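Local coordinates for protein glycosaminoglycan xylosylkinase (Hydra vulgaris, PDB 5XOM) that probably phosphorylates xylose in the glycan linkage region of proteoglycans, as a secretory-pathway kinase of the Fam20 family, at residues V109-R114 / A209-L214; G302-D307 / S358-A363. All coordinates share one frame; numbering follows the deposited sequence.

In the fold
Two contacts, made one after the other along the chain, illustrate how a kinase-like fold is joined up at different levels. From the N terminus, strand 106-112 is reached first; interaction 1 pairs it with strand 205-212, closing a loop of 94 residues that includes helix 132-144 and strand 153-159, the latter the other sheet neighbour of strand 205-212. Only later does interaction 2 open, where the loop 302-307, following strand 289-292, meets the first turns of helix 358-382 and closes a shorter, largely helical excursion. The contacts neither nest nor cross. Their centres are 23 Å apart, one within the antiparallel sheet, the other joining a loop to a helix.

Interaction 1 (V109-R114 / A209-L214); sequences VFKPKR and ALILWL
V109 and K111 pair with I211 and A209 through four backbone hydrogen bonds, two to each pair. V109 N reaches I211 O at 2.8 Å, and I211 N returns a bond to V109 O. K111 N donates to A209 O over 2.9 Å, the straightest of the set at 170°, while A209 N donates back to K111 O. Between these pairs, F110 and L210 form a non-hydrogen-bonded pair. There L210 CA approaches V109 O to 3.2 Å in a CA-H...O contact, and F110 CA makes the matching approach to A209 O.

The pairing unites strands 106-112 and 205-212 in a five-stranded antiparallel sheet, consistent with the N lobe of a protein-kinase fold. K111 fits that reading: its NZ forms salt bridges with E135 of helix 132-144 and with D130, recalling the strand lysine and helix glutamate of kinases.

Apolar contacts fall on both faces of the sheet. With CG anti to the backbone nitrogen (chi1 176°), the F110 ring presents its edge to L210, whose CD1 lies 3.5 Å from F110 CD1; the same ring stacks with F98. A serine here would probably leave the L210 methyl without its aromatic neighbour and F98 without its stacking partner. On the face of K111, I211 CD1 rests against the lysine's aliphatic stem, 3.7 Å from K111 CG. Farther along, V109 CG2 touches the edge of the W213 indole, 3.8 Å from W213 NE1, the two side chains crossing at about a right angle.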
loop_
_atom_site.group_PDB
_atom_site.type_symbol
_atom_site.label_atom_id
_atom_site.label_comp_id
_atom_site.label_asym_id
_atom_site.label_seq_id
_atom_site.Cartn_x
_atom_site.Cartn_y
_atom_site.Cartn_z
ATOM N N VAL A 109 6.496 -11.492 20.887
ATOM C CA VAL A 109 6.649 -11.221 22.311
ATOM C C VAL A 109 5.271 -10.925 22.890
ATOM O O VAL A 109 4.468 -10.217 22.269
ATOM C CB VAL A 109 7.613 -10.040 22.533
ATOM C CG1 VAL A 109 7.687 -9.668 24.017
ATOM C CG2 VAL A 109 8.994 -10.352 21.970
ATOM N N PHE A 110 4.978 -11.467 24.072
ATOM C CA PHE A 110 3.732 -11.183 24.777
ATOM C C PHE A 110 4.023 -10.415 26.058
ATOM O O PHE A 110 4.716 -10.922 26.945
ATOM C CB PHE A 110 2.955 -12.460 25.100
ATOM C CG PHE A 110 1.709 -12.206 25.901
ATOM C CD1 PHE A 110 0.628 -11.556 25.329
ATOM C CD2 PHE A 110 1.624 -12.603 27.229
ATOM C CE1 PHE A 110 -0.522 -11.310 26.062
ATOM C CE2 PHE A 110 0.472 -12.363 27.970
ATOM C CZ PHE A 110 -0.599 -11.715 27.382
ATOM N N LYS A 111 3.516 -9.187 26.134
ATOM C CA LYS A 111 3.663 -8.340 27.313
ATOM C C LYS A 111 2.340 -8.247 28.057
ATOM O O LYS A 111 1.394 -7.625 27.549
ATOM C CB LYS A 111 4.151 -6.953 26.908
ATOM C CG LYS A 111 5.464 -7.031 26.167
ATOM C CD LYS A 111 6.340 -5.842 26.454
ATOM C CE LYS A 111 7.685 -6.043 25.800
ATOM N NZ LYS A 111 8.461 -4.784 25.761
ATOM N N PRO A 112 2.219 -8.856 29.231
ATOM C CA PRO A 112 0.947 -8.818 29.958
ATOM C C PRO A 112 0.676 -7.454 30.577
ATOM O O PRO A 112 1.590 -6.681 30.870
ATOM C CB PRO A 112 1.122 -9.897 31.040
ATOM C CG PRO A 112 2.590 -10.002 31.226
ATOM C CD PRO A 112 3.222 -9.708 29.896
ATOM N N LYS A 113 -0.607 -7.169 30.772
ATOM C CA LYS A 113 -1.024 -6.020 31.568
ATOM C C LYS A 113 -0.493 -6.112 32.994
ATOM O O LYS A 113 -0.566 -7.167 33.635
ATOM C CB LYS A 113 -2.549 -5.939 31.574
ATOM C CG LYS A 113 -3.121 -4.929 32.543
ATOM C CD LYS A 113 -4.638 -4.990 32.560
ATOM C CE LYS A 113 -5.172 -4.516 33.896
ATOM N NZ LYS A 113 -5.898 -3.240 33.821
ATOM N N ARG A 114 0.050 -4.993 33.493
ATOM C CA ARG A 114 0.586 -4.917 34.847
ATOM C C ARG A 114 0.005 -3.782 35.675
ATOM O O ARG A 114 0.206 -3.769 36.892
ATOM C CB ARG A 114 2.114 -4.756 34.813
ATOM C CG ARG A 114 2.810 -5.707 33.863
ATOM C CD ARG A 114 2.711 -7.134 34.336
ATOM N NE ARG A 114 3.015 -7.244 35.754
ATOM C CZ ARG A 114 4.215 -7.558 36.231
ATOM N NH1 ARG A 114 5.224 -7.786 35.403
ATOM N NH2 ARG A 114 4.412 -7.642 37.533
ATOM N N ALA A 209 -0.209 -7.295 25.164
ATOM C CA ALA A 209 0.192 -6.832 23.843
ATOM C C ALA A 209 1.101 -7.865 23.195
ATOM O O ALA A 209 1.955 -8.456 23.863
ATOM C CB ALA A 209 0.915 -5.476 23.925
ATOM N N LEU A 210 0.907 -8.090 21.897
ATOM C CA LEU A 210 1.754 -8.972 21.102
ATOM C C LEU A 210 2.599 -8.121 20.163
ATOM O O LEU A 210 2.062 -7.256 19.459
ATOM C CB LEU A 210 0.909 -9.966 20.294
ATOM C CG LEU A 210 0.311 -11.210 20.966
ATOM C CD1 LEU A 210 -0.623 -10.856 22.096
ATOM C CD2 LEU A 210 -0.436 -12.043 19.939
ATOM N N ILE A 211 3.913 -8.366 20.147
ATOM C CA ILE A 211 4.848 -7.645 19.285
ATOM C C ILE A 211 5.537 -8.650 18.372
ATOM O O ILE A 211 6.143 -9.613 18.855
ATOM C CB ILE A 211 5.893 -6.862 20.098
ATOM C CG1 ILE A 211 5.214 -5.904 21.082
ATOM C CG2 ILE A 211 6.821 -6.079 19.150
ATOM C CD1 ILE A 211 5.152 -6.421 22.504
ATOM N N LEU A 212 5.459 -8.414 17.060
ATOM C CA LEU A 212 6.063 -9.315 16.082
ATOM C C LEU A 212 7.581 -9.345 16.175
ATOM O O LEU A 212 8.244 -8.302 16.250
ATOM C CB LEU A 212 5.698 -8.911 14.655
ATOM C CG LEU A 212 4.319 -9.207 14.096
ATOM C CD1 LEU A 212 4.252 -8.671 12.680
ATOM C CD2 LEU A 212 4.040 -10.705 14.127
ATOM N N TRP A 213 8.129 -10.552 16.105
ATOM C CA TRP A 213 9.547 -10.713 15.823
ATOM C C TRP A 213 9.889 -10.203 14.435
ATOM O O TRP A 213 9.136 -10.403 13.479
ATOM C CB TRP A 213 9.939 -12.178 15.885
ATOM C CG TRP A 213 10.225 -12.693 17.216
ATOM C CD1 TRP A 213 9.738 -12.194 18.380
ATOM C CD2 TRP A 213 11.068 -13.780 17.546
ATOM N NE1 TRP A 213 10.228 -12.940 19.431
ATOM C CE2 TRP A 213 11.048 -13.918 18.948
ATOM C CE3 TRP A 213 11.836 -14.668 16.793
ATOM C CZ2 TRP A 213 11.769 -14.902 19.610
ATOM C CZ3 TRP A 213 12.547 -15.644 17.458
ATOM C CH2 TRP A 213 12.513 -15.760 18.856
ATOM N N LEU A 214 11.051 -9.574 14.323
ATOM C CA LEU A 214 11.628 -9.337 13.015
ATOM C C LEU A 214 12.064 -10.669 12.400
ATOM O O LEU A 214 12.519 -11.568 13.117
ATOM C CB LEU A 214 12.826 -8.388 13.121
ATOM C CG LEU A 214 12.533 -6.884 13.108
ATOM C CD1 LEU A 214 11.672 -6.470 14.301
ATOM C CD2 LEU A 214 13.825 -6.102 13.095
#

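Interaction 2 (G302-D307 / S358-A363); sequences GNPFVD and SDHLLA
One face of the H360 imidazole is covered by P304, whose CB lies 3.7 Å from the ring centroid and 22° off its normal, a CH-pi contact. In the plane of the imidazole, at its edge, lie N303 N and a water held 2.9 Å from H360 ND1; this water also donates a weak bond to N303 O. The other aromatic ring, that of F305, has P304 CG 3.8 Å above its plane and over its centre, and the proline is thus sandwiched between imidazole and phenyl. D359 approaches the phenyl obliquely, OD2 standing 4.0 Å from F305 CZ with carboxylate and ring planes 53° apart.

H360 points its imidazole at the loop with CG anti to the carbonyl carbon (chi1 -73°). Alongside it, the first turns of helix 358-382 offer D359 CB and A363 CB to the same proline, A363 CB lying 3.4 Å from P304 O. The loop keeps its own shape through an Asx turn, in which F305 N donates to N303 OD1 at 2.7 Å. Farther along the helix, R366 and R367 form salt bridges with D307, tying down the far end of the loop.

Polar coupling between the two segments runs through water. A second water donates to both P304 O and D359 O, at 2.7 Å from P304 O, and R366 NH2 gives that proline carbonyl another donor. With P304 bringing no N-H and F305 N spent on the N303 side chain, the contact rests mainly on proline C-H groups against the imidazole face and the CB atoms of D359 and A363, leaving solvent to bridge the carbonyls.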
loop_
_atom_site.group_PDB
_atom_site.type_symbol
_atom_site.label_atom_id
_atom_site.label_comp_id
_atom_site.label_asym_id
_atom_site.label_seq_id
_atom_site.Cartn_x
_atom_site.Cartn_y
_atom_site.Cartn_z
ATOM N N GLY A 302 3.969 6.378 31.599
ATOM C CA GLY A 302 3.896 6.117 33.022
ATOM C C GLY A 302 3.319 7.280 33.810
ATOM O O GLY A 302 2.690 7.058 34.845
ATOM N N ASN A 303 3.496 8.520 33.326
ATOM C CA ASN A 303 2.976 9.680 34.044
ATOM C C ASN A 303 2.585 10.760 33.042
ATOM O O ASN A 303 3.444 11.337 32.370
ATOM C CB ASN A 303 3.985 10.220 35.065
ATOM C CG ASN A 303 3.452 11.427 35.855
ATOM O OD1 ASN A 303 2.508 12.120 35.450
ATOM N ND2 ASN A 303 3.992 11.598 37.051
ATOM N N PRO A 304 1.295 11.068 32.921
ATOM C CA PRO A 304 0.846 12.037 31.913
ATOM C C PRO A 304 1.077 13.486 32.309
ATOM O O PRO A 304 0.782 14.380 31.508
ATOM C CB PRO A 304 -0.656 11.741 31.821
ATOM C CG PRO A 304 -1.007 11.316 33.223
ATOM C CD PRO A 304 0.177 10.547 33.733
ATOM N N PHE A 305 1.559 13.748 33.524
ATOM C CA PHE A 305 1.692 15.109 34.023
ATOM C C PHE A 305 3.127 15.614 34.001
ATOM O O PHE A 305 3.353 16.805 34.239
ATOM C CB PHE A 305 1.124 15.224 35.449
ATOM C CG PHE A 305 -0.254 14.634 35.594
ATOM C CD1 PHE A 305 -1.310 15.119 34.848
ATOM C CD2 PHE A 305 -0.499 13.624 36.519
ATOM C CE1 PHE A 305 -2.587 14.571 34.977
ATOM C CE2 PHE A 305 -1.770 13.086 36.669
ATOM C CZ PHE A 305 -2.818 13.561 35.893
ATOM N N VAL A 306 4.096 14.744 33.732
ATOM C CA VAL A 306 5.511 15.094 33.780
ATOM C C VAL A 306 6.096 14.909 32.387
ATOM O O VAL A 306 5.854 13.890 31.728
ATOM C CB VAL A 306 6.271 14.230 34.804
ATOM C CG1 VAL A 306 7.767 14.535 34.777
ATOM C CG2 VAL A 306 5.699 14.430 36.211
ATOM N N ASP A 307 6.863 15.900 31.948
ATOM C CA ASP A 307 7.593 15.848 30.685
ATOM C C ASP A 307 9.077 15.876 31.014
ATOM O O ASP A 307 9.587 16.894 31.504
ATOM C CB ASP A 307 7.188 17.005 29.779
ATOM C CG ASP A 307 5.671 17.233 29.760
ATOM O OD1 ASP A 307 5.221 18.400 29.795
ATOM O OD2 ASP A 307 4.920 16.232 29.724
ATOM N N SER A 358 -7.251 9.975 28.445
ATOM C CA SER A 358 -7.214 11.280 27.793
ATOM C C SER A 358 -6.087 12.151 28.339
ATOM O O SER A 358 -5.622 13.050 27.626
ATOM C CB SER A 358 -8.560 11.987 27.957
ATOM O OG SER A 358 -8.908 12.103 29.322
ATOM N N ASP A 359 -5.628 11.897 29.569
ATOM C CA ASP A 359 -4.513 12.670 30.106
ATOM C C ASP A 359 -3.200 12.357 29.392
ATOM O O ASP A 359 -2.382 13.253 29.176
ATOM C CB ASP A 359 -4.360 12.428 31.620
ATOM C CG ASP A 359 -5.524 12.999 32.435
ATOM O OD1 ASP A 359 -6.064 14.054 32.072
ATOM O OD2 ASP A 359 -5.848 12.415 33.500
ATOM N N HIS A 360 -2.967 11.091 29.041
ATOM C CA HIS A 360 -1.784 10.771 28.237
ATOM C C HIS A 360 -1.918 11.263 26.805
ATOM O O HIS A 360 -0.918 11.663 26.191
ATOM C CB HIS A 360 -1.500 9.263 28.211
ATOM C CG HIS A 360 -0.936 8.725 29.503
ATOM N ND1 HIS A 360 0.339 9.050 29.939
ATOM C CD2 HIS A 360 -1.442 7.851 30.408
ATOM C CE1 HIS A 360 0.577 8.418 31.070
ATOM N NE2 HIS A 360 -0.485 7.688 31.372
ATOM N N LEU A 361 -3.135 11.240 26.247
ATOM C CA LEU A 361 -3.339 11.790 24.908
ATOM C C LEU A 361 -2.992 13.271 24.880
ATOM O O LEU A 361 -2.270 13.733 23.990
ATOM C CB LEU A 361 -4.785 11.548 24.463
ATOM C CG LEU A 361 -5.059 10.078 24.146
ATOM C CD1 LEU A 361 -6.544 9.770 24.039
ATOM C CD2 LEU A 361 -4.337 9.702 22.847
ATOM N N LEU A 362 -3.452 14.025 25.886
ATOM C CA LEU A 362 -3.138 15.442 25.932
ATOM C C LEU A 362 -1.680 15.699 26.292
ATOM O O LEU A 362 -1.137 16.743 25.926
ATOM C CB LEU A 362 -4.081 16.156 26.909
ATOM C CG LEU A 362 -5.521 16.039 26.397
ATOM C CD1 LEU A 362 -6.522 16.491 27.451
ATOM C CD2 LEU A 362 -5.689 16.812 25.076
ATOM N N ALA A 363 -1.026 14.774 26.990
ATOM C CA ALA A 363 0.407 14.933 27.223
ATOM C C ALA A 363 1.183 14.911 25.911
ATOM O O ALA A 363 2.184 15.621 25.756
ATOM C CB ALA A 363 0.904 13.837 28.172
HETATM O O HOH W 1 3.014 9.978 29.290
HETATM O O HOH W 2 -1.553 15.375 30.556
#